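Local coordinates for protein bifunctional sugar-1-phosphate nucleotidylyltransferase/acetyltransferase (PDB 5Z0A) that makes UDP-N-acetylglucosamine and UDP-N-acetylgalactosamine as a bifunctional, trimeric enzyme with nucleotidylyltransferase and acetyltransferase activities, at residues A[95-100]-A[159-164]; A[105-110]-A[200-205]. The protein carries 1 engineered substitution. All coordinates share one frame; numbering follows the deposited sequence.

Interaction 1 (A[95-100]-A[159-164]); sequences IINGDL and GIYKLN. Engineered in segment 95-100: Asn97 (natural residue Tyr).
Ile95 and Tyr161 form an antiparallel hydrogen-bonded pair: Ile95 N donates a hydrogen bond to Tyr161 O at 2.7 Å, and Tyr161 N donates one to Ile95 O at 2.8 Å, both nearly straight. A third bond, from Asn97 N to Gly159 O (2.9 Å), carries the pairing to the corner at Gly159, whose positive phi (76°) by itself favours glycine. The side chain of Ile95 spans two partners. Its CB lies beside Tyr161 CD1; the branch CG2, anti to the backbone N, meets that same ring carbon at 3.9 Å; and the other branch, with chi1 -63° setting CG1 beside the backbone N, carries CD1 to Leu163 CD1 at 3.8 Å, the two side chains crossing at about a right angle. On the opposite face, Ile96 and Ile160 lie side by side, CG2 against CG2. Leu100 CD1, from the type I turn of 97-100, meets Ile160 CG1 at 3.8 Å. Asn97, an engineered replacement of tyrosine at an N-acetylglucosamine 1-phosphate site, brings ND2 within 3.7 Å of Gly159 CA. Tyr161 OH is hydrogen-bonded to Asn157, another residue of the sugar site, consistent with this end of the strand pair bordering the sugar pocket. Strands 92-97 and 155-164 are neighbours in the mixed sheet of the GT-A-like domain: strand 2-7 flanks the first, strand 117-123 the second, and helix 184-194 covers Tyr161 and Leu163.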
ATOM      1  N   ILE A  95      23.593 -44.943   3.007  1.00 25.76           N
ATOM      2  CA  ILE A  95      22.211 -44.660   2.861  1.00 27.77           C
ATOM      3  C   ILE A  95      21.960 -43.315   3.522  1.00 26.93           C
ATOM      4  O   ILE A  95      22.315 -43.119   4.673  1.00 25.27           O
ATOM      5  CB  ILE A  95      21.380 -45.735   3.540  1.00 31.67           C
ATOM      6  CG1 ILE A  95      21.646 -47.088   2.847  1.00 36.27           C
ATOM      7  CG2 ILE A  95      19.893 -45.395   3.479  1.00 32.48           C
ATOM      8  CD1 ILE A  95      21.179 -48.257   3.685  1.00 39.06           C
ATOM      9  N   ILE A  96      21.333 -42.387   2.807  1.00 28.32           N
ATOM     10  CA  ILE A  96      20.913 -41.118   3.437  1.00 28.88           C
ATOM     11  C   ILE A  96      19.432 -40.789   3.218  1.00 30.32           C
ATOM     12  O   ILE A  96      18.901 -40.979   2.112  1.00 29.15           O
ATOM     13  CB  ILE A  96      21.806 -39.944   2.983  1.00 36.20           C
ATOM     14  CG1 ILE A  96      21.639 -39.630   1.530  1.00 37.19           C
ATOM     15  CG2 ILE A  96      23.298 -40.230   3.213  1.00 38.90           C
ATOM     16  CD1 ILE A  96      22.035 -38.200   1.259  1.00 44.04           C
ATOM     17  N   ASN A  97      18.761 -40.282   4.244  1.00 28.70           N
ATOM     18  CA  ASN A  97      17.393 -39.789   4.051  1.00 32.93           C
ATOM     19  C   ASN A  97      17.378 -38.557   3.167  1.00 30.71           C
ATOM     20  O   ASN A  97      18.211 -37.651   3.341  1.00 26.36           O
ATOM     21  CB  ASN A  97      16.732 -39.403   5.351  1.00 34.20           C
ATOM     22  CG  ASN A  97      16.333 -40.584   6.163  1.00 40.83           C
ATOM     23  OD1 ASN A  97      16.361 -41.716   5.700  1.00 43.82           O
ATOM     24  ND2 ASN A  97      15.950 -40.329   7.412  1.00 47.27           N
ATOM     25  N   GLY A  98      16.450 -38.529   2.211  1.00 25.86           N
ATOM     26  CA  GLY A  98      16.403 -37.447   1.187  1.00 24.80           C
ATOM     27  C   GLY A  98      15.792 -36.153   1.687  1.00 24.47           C
ATOM     28  O   GLY A  98      15.788 -35.190   0.969  1.00 26.10           O
ATOM     29  N   ASP A  99      15.302 -36.122   2.903  1.00 24.27           N
ATOM     30  CA  ASP A  99      14.841 -34.882   3.524  1.00 31.98           C
ATOM     31  C   ASP A  99      15.946 -34.038   4.262  1.00 28.46           C
ATOM     32  O   ASP A  99      15.639 -32.999   4.771  1.00 28.75           O
ATOM     33  CB  ASP A  99      13.616 -35.131   4.414  1.00 32.29           C
ATOM     34  CG  ASP A  99      13.901 -36.005   5.559  1.00 42.42           C
ATOM     35  OD1 ASP A  99      15.089 -36.274   5.785  1.00 44.47           O
ATOM     36  OD2 ASP A  99      12.932 -36.451   6.229  1.00 51.95           O
ATOM     37  N   LEU A 100      17.190 -34.484   4.248  1.00 23.84           N
ATOM     38  CA  LEU A 100      18.231 -33.877   5.066  1.00 25.27           C
ATOM     39  C   LEU A 100      19.064 -32.869   4.329  1.00 23.39           C
ATOM     40  O   LEU A 100      19.514 -33.126   3.215  1.00 22.46           O
ATOM     41  CB  LEU A 100      19.249 -34.927   5.528  1.00 24.98           C
ATOM     42  CG  LEU A 100      18.723 -36.086   6.326  1.00 25.86           C
ATOM     43  CD1 LEU A 100      19.897 -37.055   6.505  1.00 27.72           C
ATOM     44  CD2 LEU A 100      18.151 -35.642   7.666  1.00 27.57           C
ATOM     45  N   GLY A 159      19.831 -39.882  10.258  1.00 30.13           N
ATOM     46  CA  GLY A 159      19.362 -40.382   8.935  1.00 28.26           C
ATOM     47  C   GLY A 159      20.482 -40.607   7.930  1.00 26.32           C
ATOM     48  O   GLY A 159      20.265 -40.512   6.727  1.00 25.32           O
ATOM     49  N   ILE A 160      21.685 -40.872   8.428  1.00 25.40           N
ATOM     50  CA  ILE A 160      22.860 -41.163   7.604  1.00 27.68           C
ATOM     51  C   ILE A 160      23.436 -42.492   8.131  1.00 27.06           C
ATOM     52  O   ILE A 160      23.895 -42.552   9.270  1.00 31.26           O
ATOM     53  CB  ILE A 160      23.909 -40.039   7.654  1.00 25.40           C
ATOM     54  CG1 ILE A 160      23.303 -38.724   7.122  1.00 29.14           C
ATOM     55  CG2 ILE A 160      25.108 -40.387   6.808  1.00 26.06           C
ATOM     56  CD1 ILE A 160      24.126 -37.487   7.476  1.00 28.02           C
ATOM     57  N   TYR A 161      23.413 -43.518   7.270  1.00 29.38           N
ATOM     58  CA  TYR A 161      23.825 -44.870   7.615  1.00 30.02           C
ATOM     59  C   TYR A 161      24.843 -45.440   6.665  1.00 32.00           C
ATOM     60  O   TYR A 161      24.740 -45.249   5.435  1.00 33.66           O
ATOM     61  CB  TYR A 161      22.617 -45.791   7.591  1.00 30.83           C
ATOM     62  CG  TYR A 161      21.326 -45.188   8.117  1.00 30.19           C
ATOM     63  CD1 TYR A 161      20.367 -44.690   7.261  1.00 31.68           C
ATOM     64  CD2 TYR A 161      21.039 -45.165   9.475  1.00 31.53           C
ATOM     65  CE1 TYR A 161      19.154 -44.186   7.740  1.00 28.86           C
ATOM     66  CE2 TYR A 161      19.836 -44.692   9.948  1.00 29.11           C
ATOM     67  CZ  TYR A 161      18.900 -44.190   9.052  1.00 27.09           C
ATOM     68  OH  TYR A 161      17.706 -43.761   9.524  1.00 27.14           O
ATOM     69  N   LYS A 162      25.762 -46.247   7.201  1.00 30.16           N
ATOM     70  CA  LYS A 162      26.591 -47.142   6.375  1.00 32.22           C
ATOM     71  C   LYS A 162      26.265 -48.530   6.847  1.00 33.72           C
ATOM     72  O   LYS A 162      26.643 -48.936   7.964  1.00 33.70           O
ATOM     73  CB  LYS A 162      28.088 -46.817   6.537  1.00 33.11           C
ATOM     74  CG  LYS A 162      28.977 -47.321   5.430  1.00 35.29           C
ATOM     75  CD  LYS A 162      29.269 -48.820   5.444  1.00 41.07           C
ATOM     76  CE  LYS A 162      29.890 -49.318   6.733  1.00 39.76           C
ATOM     77  NZ  LYS A 162      30.385 -50.745   6.565  1.00 43.34           N
ATOM     78  N   LEU A 163      25.487 -49.233   6.025  1.00 35.60           N
ATOM     79  CA  LEU A 163      24.946 -50.525   6.423  1.00 37.05           C
ATOM     80  C   LEU A 163      25.447 -51.624   5.490  1.00 35.46           C
ATOM     81  O   LEU A 163      25.667 -51.408   4.275  1.00 33.57           O
ATOM     82  CB  LEU A 163      23.427 -50.509   6.447  1.00 38.77           C
ATOM     83  CG  LEU A 163      22.749 -49.476   7.339  1.00 40.18           C
ATOM     84  CD1 LEU A 163      21.233 -49.553   7.230  1.00 42.06           C
ATOM     85  CD2 LEU A 163      23.154 -49.672   8.782  1.00 44.83           C
ATOM     86  N   ASN A 164      25.621 -52.799   6.085  1.00 41.40           N
ATOM     87  CA  ASN A 164      25.998 -54.028   5.346  1.00 47.52           C
ATOM     88  C   ASN A 164      24.739 -54.764   4.864  1.00 40.59           C
ATOM     89  O   ASN A 164      23.637 -54.567   5.426  1.00 39.35           O
ATOM     90  CB  ASN A 164      26.876 -54.928   6.239  1.00 51.43           C
ATOM     91  CG  ASN A 164      28.118 -54.191   6.771  1.00 53.38           C
ATOM     92  OD1 ASN A 164      28.647 -53.291   6.115  1.00 54.26           O
ATOM     93  ND2 ASN A 164      28.587 -54.584   7.949  1.00 52.23           N
TER

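Interaction 2 (A[105-110]-A[200-205])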
ATOM      1  N   GLU A 105      30.632 -33.101   5.047  1.00 27.35           N
ATOM      2  CA  GLU A 105      30.811 -34.371   4.365  1.00 27.86           C
ATOM      3  C   GLU A 105      31.791 -35.329   5.089  1.00 29.16           C
ATOM      4  O   GLU A 105      31.831 -36.532   4.755  1.00 23.28           O
ATOM      5  CB  GLU A 105      31.272 -34.133   2.929  1.00 30.82           C
ATOM      6  CG  GLU A 105      32.777 -33.925   2.668  1.00 30.82           C
ATOM      7  CD  GLU A 105      33.296 -32.556   3.103  1.00 36.48           C
ATOM      8  OE1 GLU A 105      32.562 -31.773   3.762  1.00 35.64           O
ATOM      9  OE2 GLU A 105      34.457 -32.248   2.777  1.00 37.00           O
ATOM     10  N   LYS A 106      32.614 -34.833   6.025  1.00 23.83           N
ATOM     11  CA  LYS A 106      33.758 -35.668   6.479  1.00 25.36           C
ATOM     12  C   LYS A 106      33.339 -36.832   7.358  1.00 24.30           C
ATOM     13  O   LYS A 106      33.924 -37.886   7.290  1.00 23.49           O
ATOM     14  CB  LYS A 106      34.819 -34.866   7.144  1.00 28.18           C
ATOM     15  CG  LYS A 106      35.605 -33.930   6.230  1.00 34.10           C
ATOM     16  CD  LYS A 106      37.019 -34.412   5.994  1.00 40.95           C
ATOM     17  CE  LYS A 106      38.033 -33.297   5.850  1.00 44.38           C
ATOM     18  NZ  LYS A 106      37.660 -32.406   4.757  1.00 53.45           N
ATOM     19  N   GLU A 107      32.277 -36.672   8.108  1.00 24.25           N
ATOM     20  CA  GLU A 107      31.716 -37.799   8.867  1.00 25.16           C
ATOM     21  C   GLU A 107      31.283 -38.921   7.943  1.00 27.17           C
ATOM     22  O   GLU A 107      31.512 -40.122   8.226  1.00 26.65           O
ATOM     23  CB  GLU A 107      30.524 -37.364   9.742  1.00 24.74           C
ATOM     24  CG  GLU A 107      30.851 -36.335  10.804  1.00 27.42           C
ATOM     25  CD  GLU A 107      30.899 -34.890  10.333  1.00 28.04           C
ATOM     26  OE1 GLU A 107      31.153 -34.010  11.185  1.00 30.83           O
ATOM     27  OE2 GLU A 107      30.618 -34.610   9.122  1.00 24.77           O
ATOM     28  N   ILE A 108      30.683 -38.547   6.814  1.00 28.17           N
ATOM     29  CA  ILE A 108      30.332 -39.515   5.778  1.00 27.82           C
ATOM     30  C   ILE A 108      31.610 -40.149   5.203  1.00 27.12           C
ATOM     31  O   ILE A 108      31.639 -41.351   4.981  1.00 25.43           O
ATOM     32  CB  ILE A 108      29.463 -38.889   4.662  1.00 29.16           C
ATOM     33  CG1 ILE A 108      28.025 -38.644   5.193  1.00 29.47           C
ATOM     34  CG2 ILE A 108      29.423 -39.774   3.403  1.00 31.79           C
ATOM     35  CD1 ILE A 108      27.223 -37.741   4.298  1.00 29.95           C
ATOM     36  N   CYS A 109      32.619 -39.336   4.856  1.00 27.77           N
ATOM     37  CA  CYS A 109      33.837 -39.877   4.298  1.00 29.93           C
ATOM     38  C   CYS A 109      34.456 -40.920   5.278  1.00 32.32           C
ATOM     39  O   CYS A 109      35.015 -41.950   4.844  1.00 32.30           O
ATOM     40  CB  CYS A 109      34.877 -38.792   3.969  1.00 33.42           C
ATOM     41  SG  CYS A 109      34.457 -37.511   2.771  1.00 33.77           S
ATOM     42  N   ASN A 110      34.374 -40.658   6.575  1.00 31.78           N
ATOM     43  CA  ASN A 110      34.899 -41.605   7.583  1.00 32.65           C
ATOM     44  C   ASN A 110      34.106 -42.926   7.613  1.00 37.09           C
ATOM     45  O   ASN A 110      34.647 -44.040   7.584  1.00 33.78           O
ATOM     46  CB  ASN A 110      34.834 -40.948   8.960  1.00 35.66           C
ATOM     47  CG  ASN A 110      35.417 -41.829  10.062  1.00 42.32           C
ATOM     48  OD1 ASN A 110      36.641 -41.890  10.222  1.00 41.52           O
ATOM     49  ND2 ASN A 110      34.566 -42.531  10.781  1.00 38.57           N
ATOM     50  N   ILE A 200      28.786 -42.280  15.082  1.00 28.81           N
ATOM     51  CA  ILE A 200      29.671 -41.129  14.883  1.00 33.71           C
ATOM     52  C   ILE A 200      28.813 -39.890  15.139  1.00 32.89           C
ATOM     53  O   ILE A 200      27.784 -39.703  14.463  1.00 31.40           O
ATOM     54  CB  ILE A 200      30.231 -41.085  13.438  1.00 38.90           C
ATOM     55  CG1 ILE A 200      31.031 -42.347  13.072  1.00 40.81           C
ATOM     56  CG2 ILE A 200      30.999 -39.803  13.167  1.00 44.68           C
ATOM     57  CD1 ILE A 200      31.929 -42.904  14.108  1.00 44.78           C
ATOM     58  N   GLU A 201      29.196 -39.074  16.126  1.00 30.04           N
ATOM     59  CA  GLU A 201      28.425 -37.880  16.445  1.00 32.79           C
ATOM     60  C   GLU A 201      28.814 -36.725  15.480  1.00 30.75           C
ATOM     61  O   GLU A 201      29.979 -36.507  15.174  1.00 32.50           O
ATOM     62  CB  GLU A 201      28.542 -37.528  17.928  1.00 38.64           C
ATOM     63  CG  GLU A 201      27.985 -36.140  18.250  1.00 44.86           C
ATOM     64  CD  GLU A 201      27.773 -35.843  19.733  1.00 47.10           C
ATOM     65  OE1 GLU A 201      27.975 -36.761  20.588  1.00 43.15           O
ATOM     66  OE2 GLU A 201      27.319 -34.693  19.996  1.00 43.77           O
ATOM     67  N   TYR A 202      27.800 -36.036  14.986  1.00 29.71           N
ATOM     68  CA  TYR A 202      27.934 -35.034  13.959  1.00 25.66           C
ATOM     69  C   TYR A 202      27.799 -33.669  14.634  1.00 25.14           C
ATOM     70  O   TYR A 202      26.799 -33.409  15.278  1.00 25.33           O
ATOM     71  CB  TYR A 202      26.809 -35.248  12.932  1.00 25.58           C
ATOM     72  CG  TYR A 202      26.769 -34.278  11.800  1.00 23.69           C
ATOM     73  CD1 TYR A 202      27.345 -34.593  10.567  1.00 26.82           C
ATOM     74  CD2 TYR A 202      26.130 -33.064  11.939  1.00 22.74           C
ATOM     75  CE1 TYR A 202      27.251 -33.712   9.503  1.00 27.34           C
ATOM     76  CE2 TYR A 202      25.992 -32.204  10.886  1.00 23.82           C
ATOM     77  CZ  TYR A 202      26.594 -32.496   9.687  1.00 27.49           C
ATOM     78  OH  TYR A 202      26.471 -31.587   8.680  1.00 28.27           O
ATOM     79  N   GLU A 203      28.787 -32.796  14.455  1.00 23.90           N
ATOM     80  CA  GLU A 203      28.820 -31.511  15.174  1.00 24.28           C
ATOM     81  C   GLU A 203      28.442 -30.321  14.297  1.00 23.20           C
ATOM     82  O   GLU A 203      28.315 -29.220  14.794  1.00 21.45           O
ATOM     83  CB  GLU A 203      30.198 -31.273  15.794  1.00 25.82           C
ATOM     84  CG  GLU A 203      30.665 -32.329  16.838  1.00 31.30           C
ATOM     85  CD  GLU A 203      29.924 -32.273  18.152  1.00 35.65           C
ATOM     86  OE1 GLU A 203      29.263 -31.258  18.448  1.00 41.47           O
ATOM     87  OE2 GLU A 203      30.018 -33.234  18.924  1.00 38.81           O
ATOM     88  N   GLY A 204      28.302 -30.530  13.002  1.00 22.74           N
ATOM     89  CA  GLY A 204      27.976 -29.424  12.089  1.00 23.90           C
ATOM     90  C   GLY A 204      26.524 -29.039  12.068  1.00 22.19           C
ATOM     91  O   GLY A 204      25.769 -29.385  12.938  1.00 19.66           O
ATOM     92  N   TYR A 205      26.127 -28.370  10.997  1.00 22.58           N
ATOM     93  CA  TYR A 205      24.763 -28.025  10.807  1.00 21.83           C
ATOM     94  C   TYR A 205      24.027 -29.144  10.124  1.00 21.03           C
ATOM     95  O   TYR A 205      24.468 -29.724   9.125  1.00 22.21           O
ATOM     96  CB  TYR A 205      24.658 -26.736   9.993  1.00 25.22           C
ATOM     97  CG  TYR A 205      23.218 -26.312   9.738  1.00 24.01           C
ATOM     98  CD1 TYR A 205      22.431 -25.783  10.763  1.00 23.38           C
ATOM     99  CD2 TYR A 205      22.652 -26.460   8.480  1.00 21.85           C
ATOM    100  CE1 TYR A 205      21.095 -25.424  10.520  1.00 22.53           C
ATOM    101  CE2 TYR A 205      21.340 -26.093   8.235  1.00 23.80           C
ATOM    102  CZ  TYR A 205      20.567 -25.609   9.230  1.00 21.25           C
ATOM    103  OH  TYR A 205      19.316 -25.221   8.886  1.00 22.35           O
TER
HETATM  104  O   HOH W   1      31.480 -34.037  13.952  1.00 25.84           O
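A water is gripped by three groups from the two segments: it donates to Glu107 OE1 at 2.8 Å and to Glu201 O at 3.1 Å, and accepts from Glu203 N at 3.0 Å. It thereby joins the helix carboxylate to the backbone of Glu201 and Glu203, although no direct hydrogen bond crosses between 105-110 and 200-205. Besides the water, Glu107 packs on the Tyr202 ring and on Ile200. Its side chain crosses that of Tyr202 at about a right angle, with CD 3.6 Å from Tyr202 CD1 and OE2 3.5 Å from Tyr202 CE1; the carboxylate plane is turned 44° from that of the ring. The Glu107 chain is bent at chi2 (82°), which places the carboxylate beside the CD1-CE1 side of the Tyr202 ring, while its CG lies 4.2 Å from Ile200 CG2. Asn110, about one turn further along the helix, adds a looser touch of ND2 on Ile200 CG1. The far end of the tyrosine is fixed separately: Tyr202 OH donates to Tyr205 O at 2.8 Å, approaching from above the carbonyl plane, and also bonds Ser103 and Asn104, just before the helix. An alanine in place of Glu107 would probably deprive the water of one of its three partners and open a gap beside the Tyr202 ring. Cys109 on the same helix is in a disulfide with Cys44. The helix thus meets the outermost strand of the sheet through aliphatic carbons, a ring and a shared water, so its polar coupling to 200-205 depends on solvent as well as on protein atoms.

In the fold
From the N terminus, the chain first reaches 95-100, at the end of central strand 92-97, and then 105-110, on the short helix that soon follows. Returning along strand 155-164, it pairs with the first of these and closes interaction 1, a loop with 58 residues between its segments. It then passes through helices 166-173 and 184-194 to strand 197-202, where interaction 2 closes a longer loop, 89 residues between its segments. The two loops cross rather than nest, since their segments alternate. Their centres lie 12 Å apart, and they touch where Ile160 CG2 packs on Ile108 CG1. Together they tie the middle of the mixed sheet to its edge strand through helix 106-111.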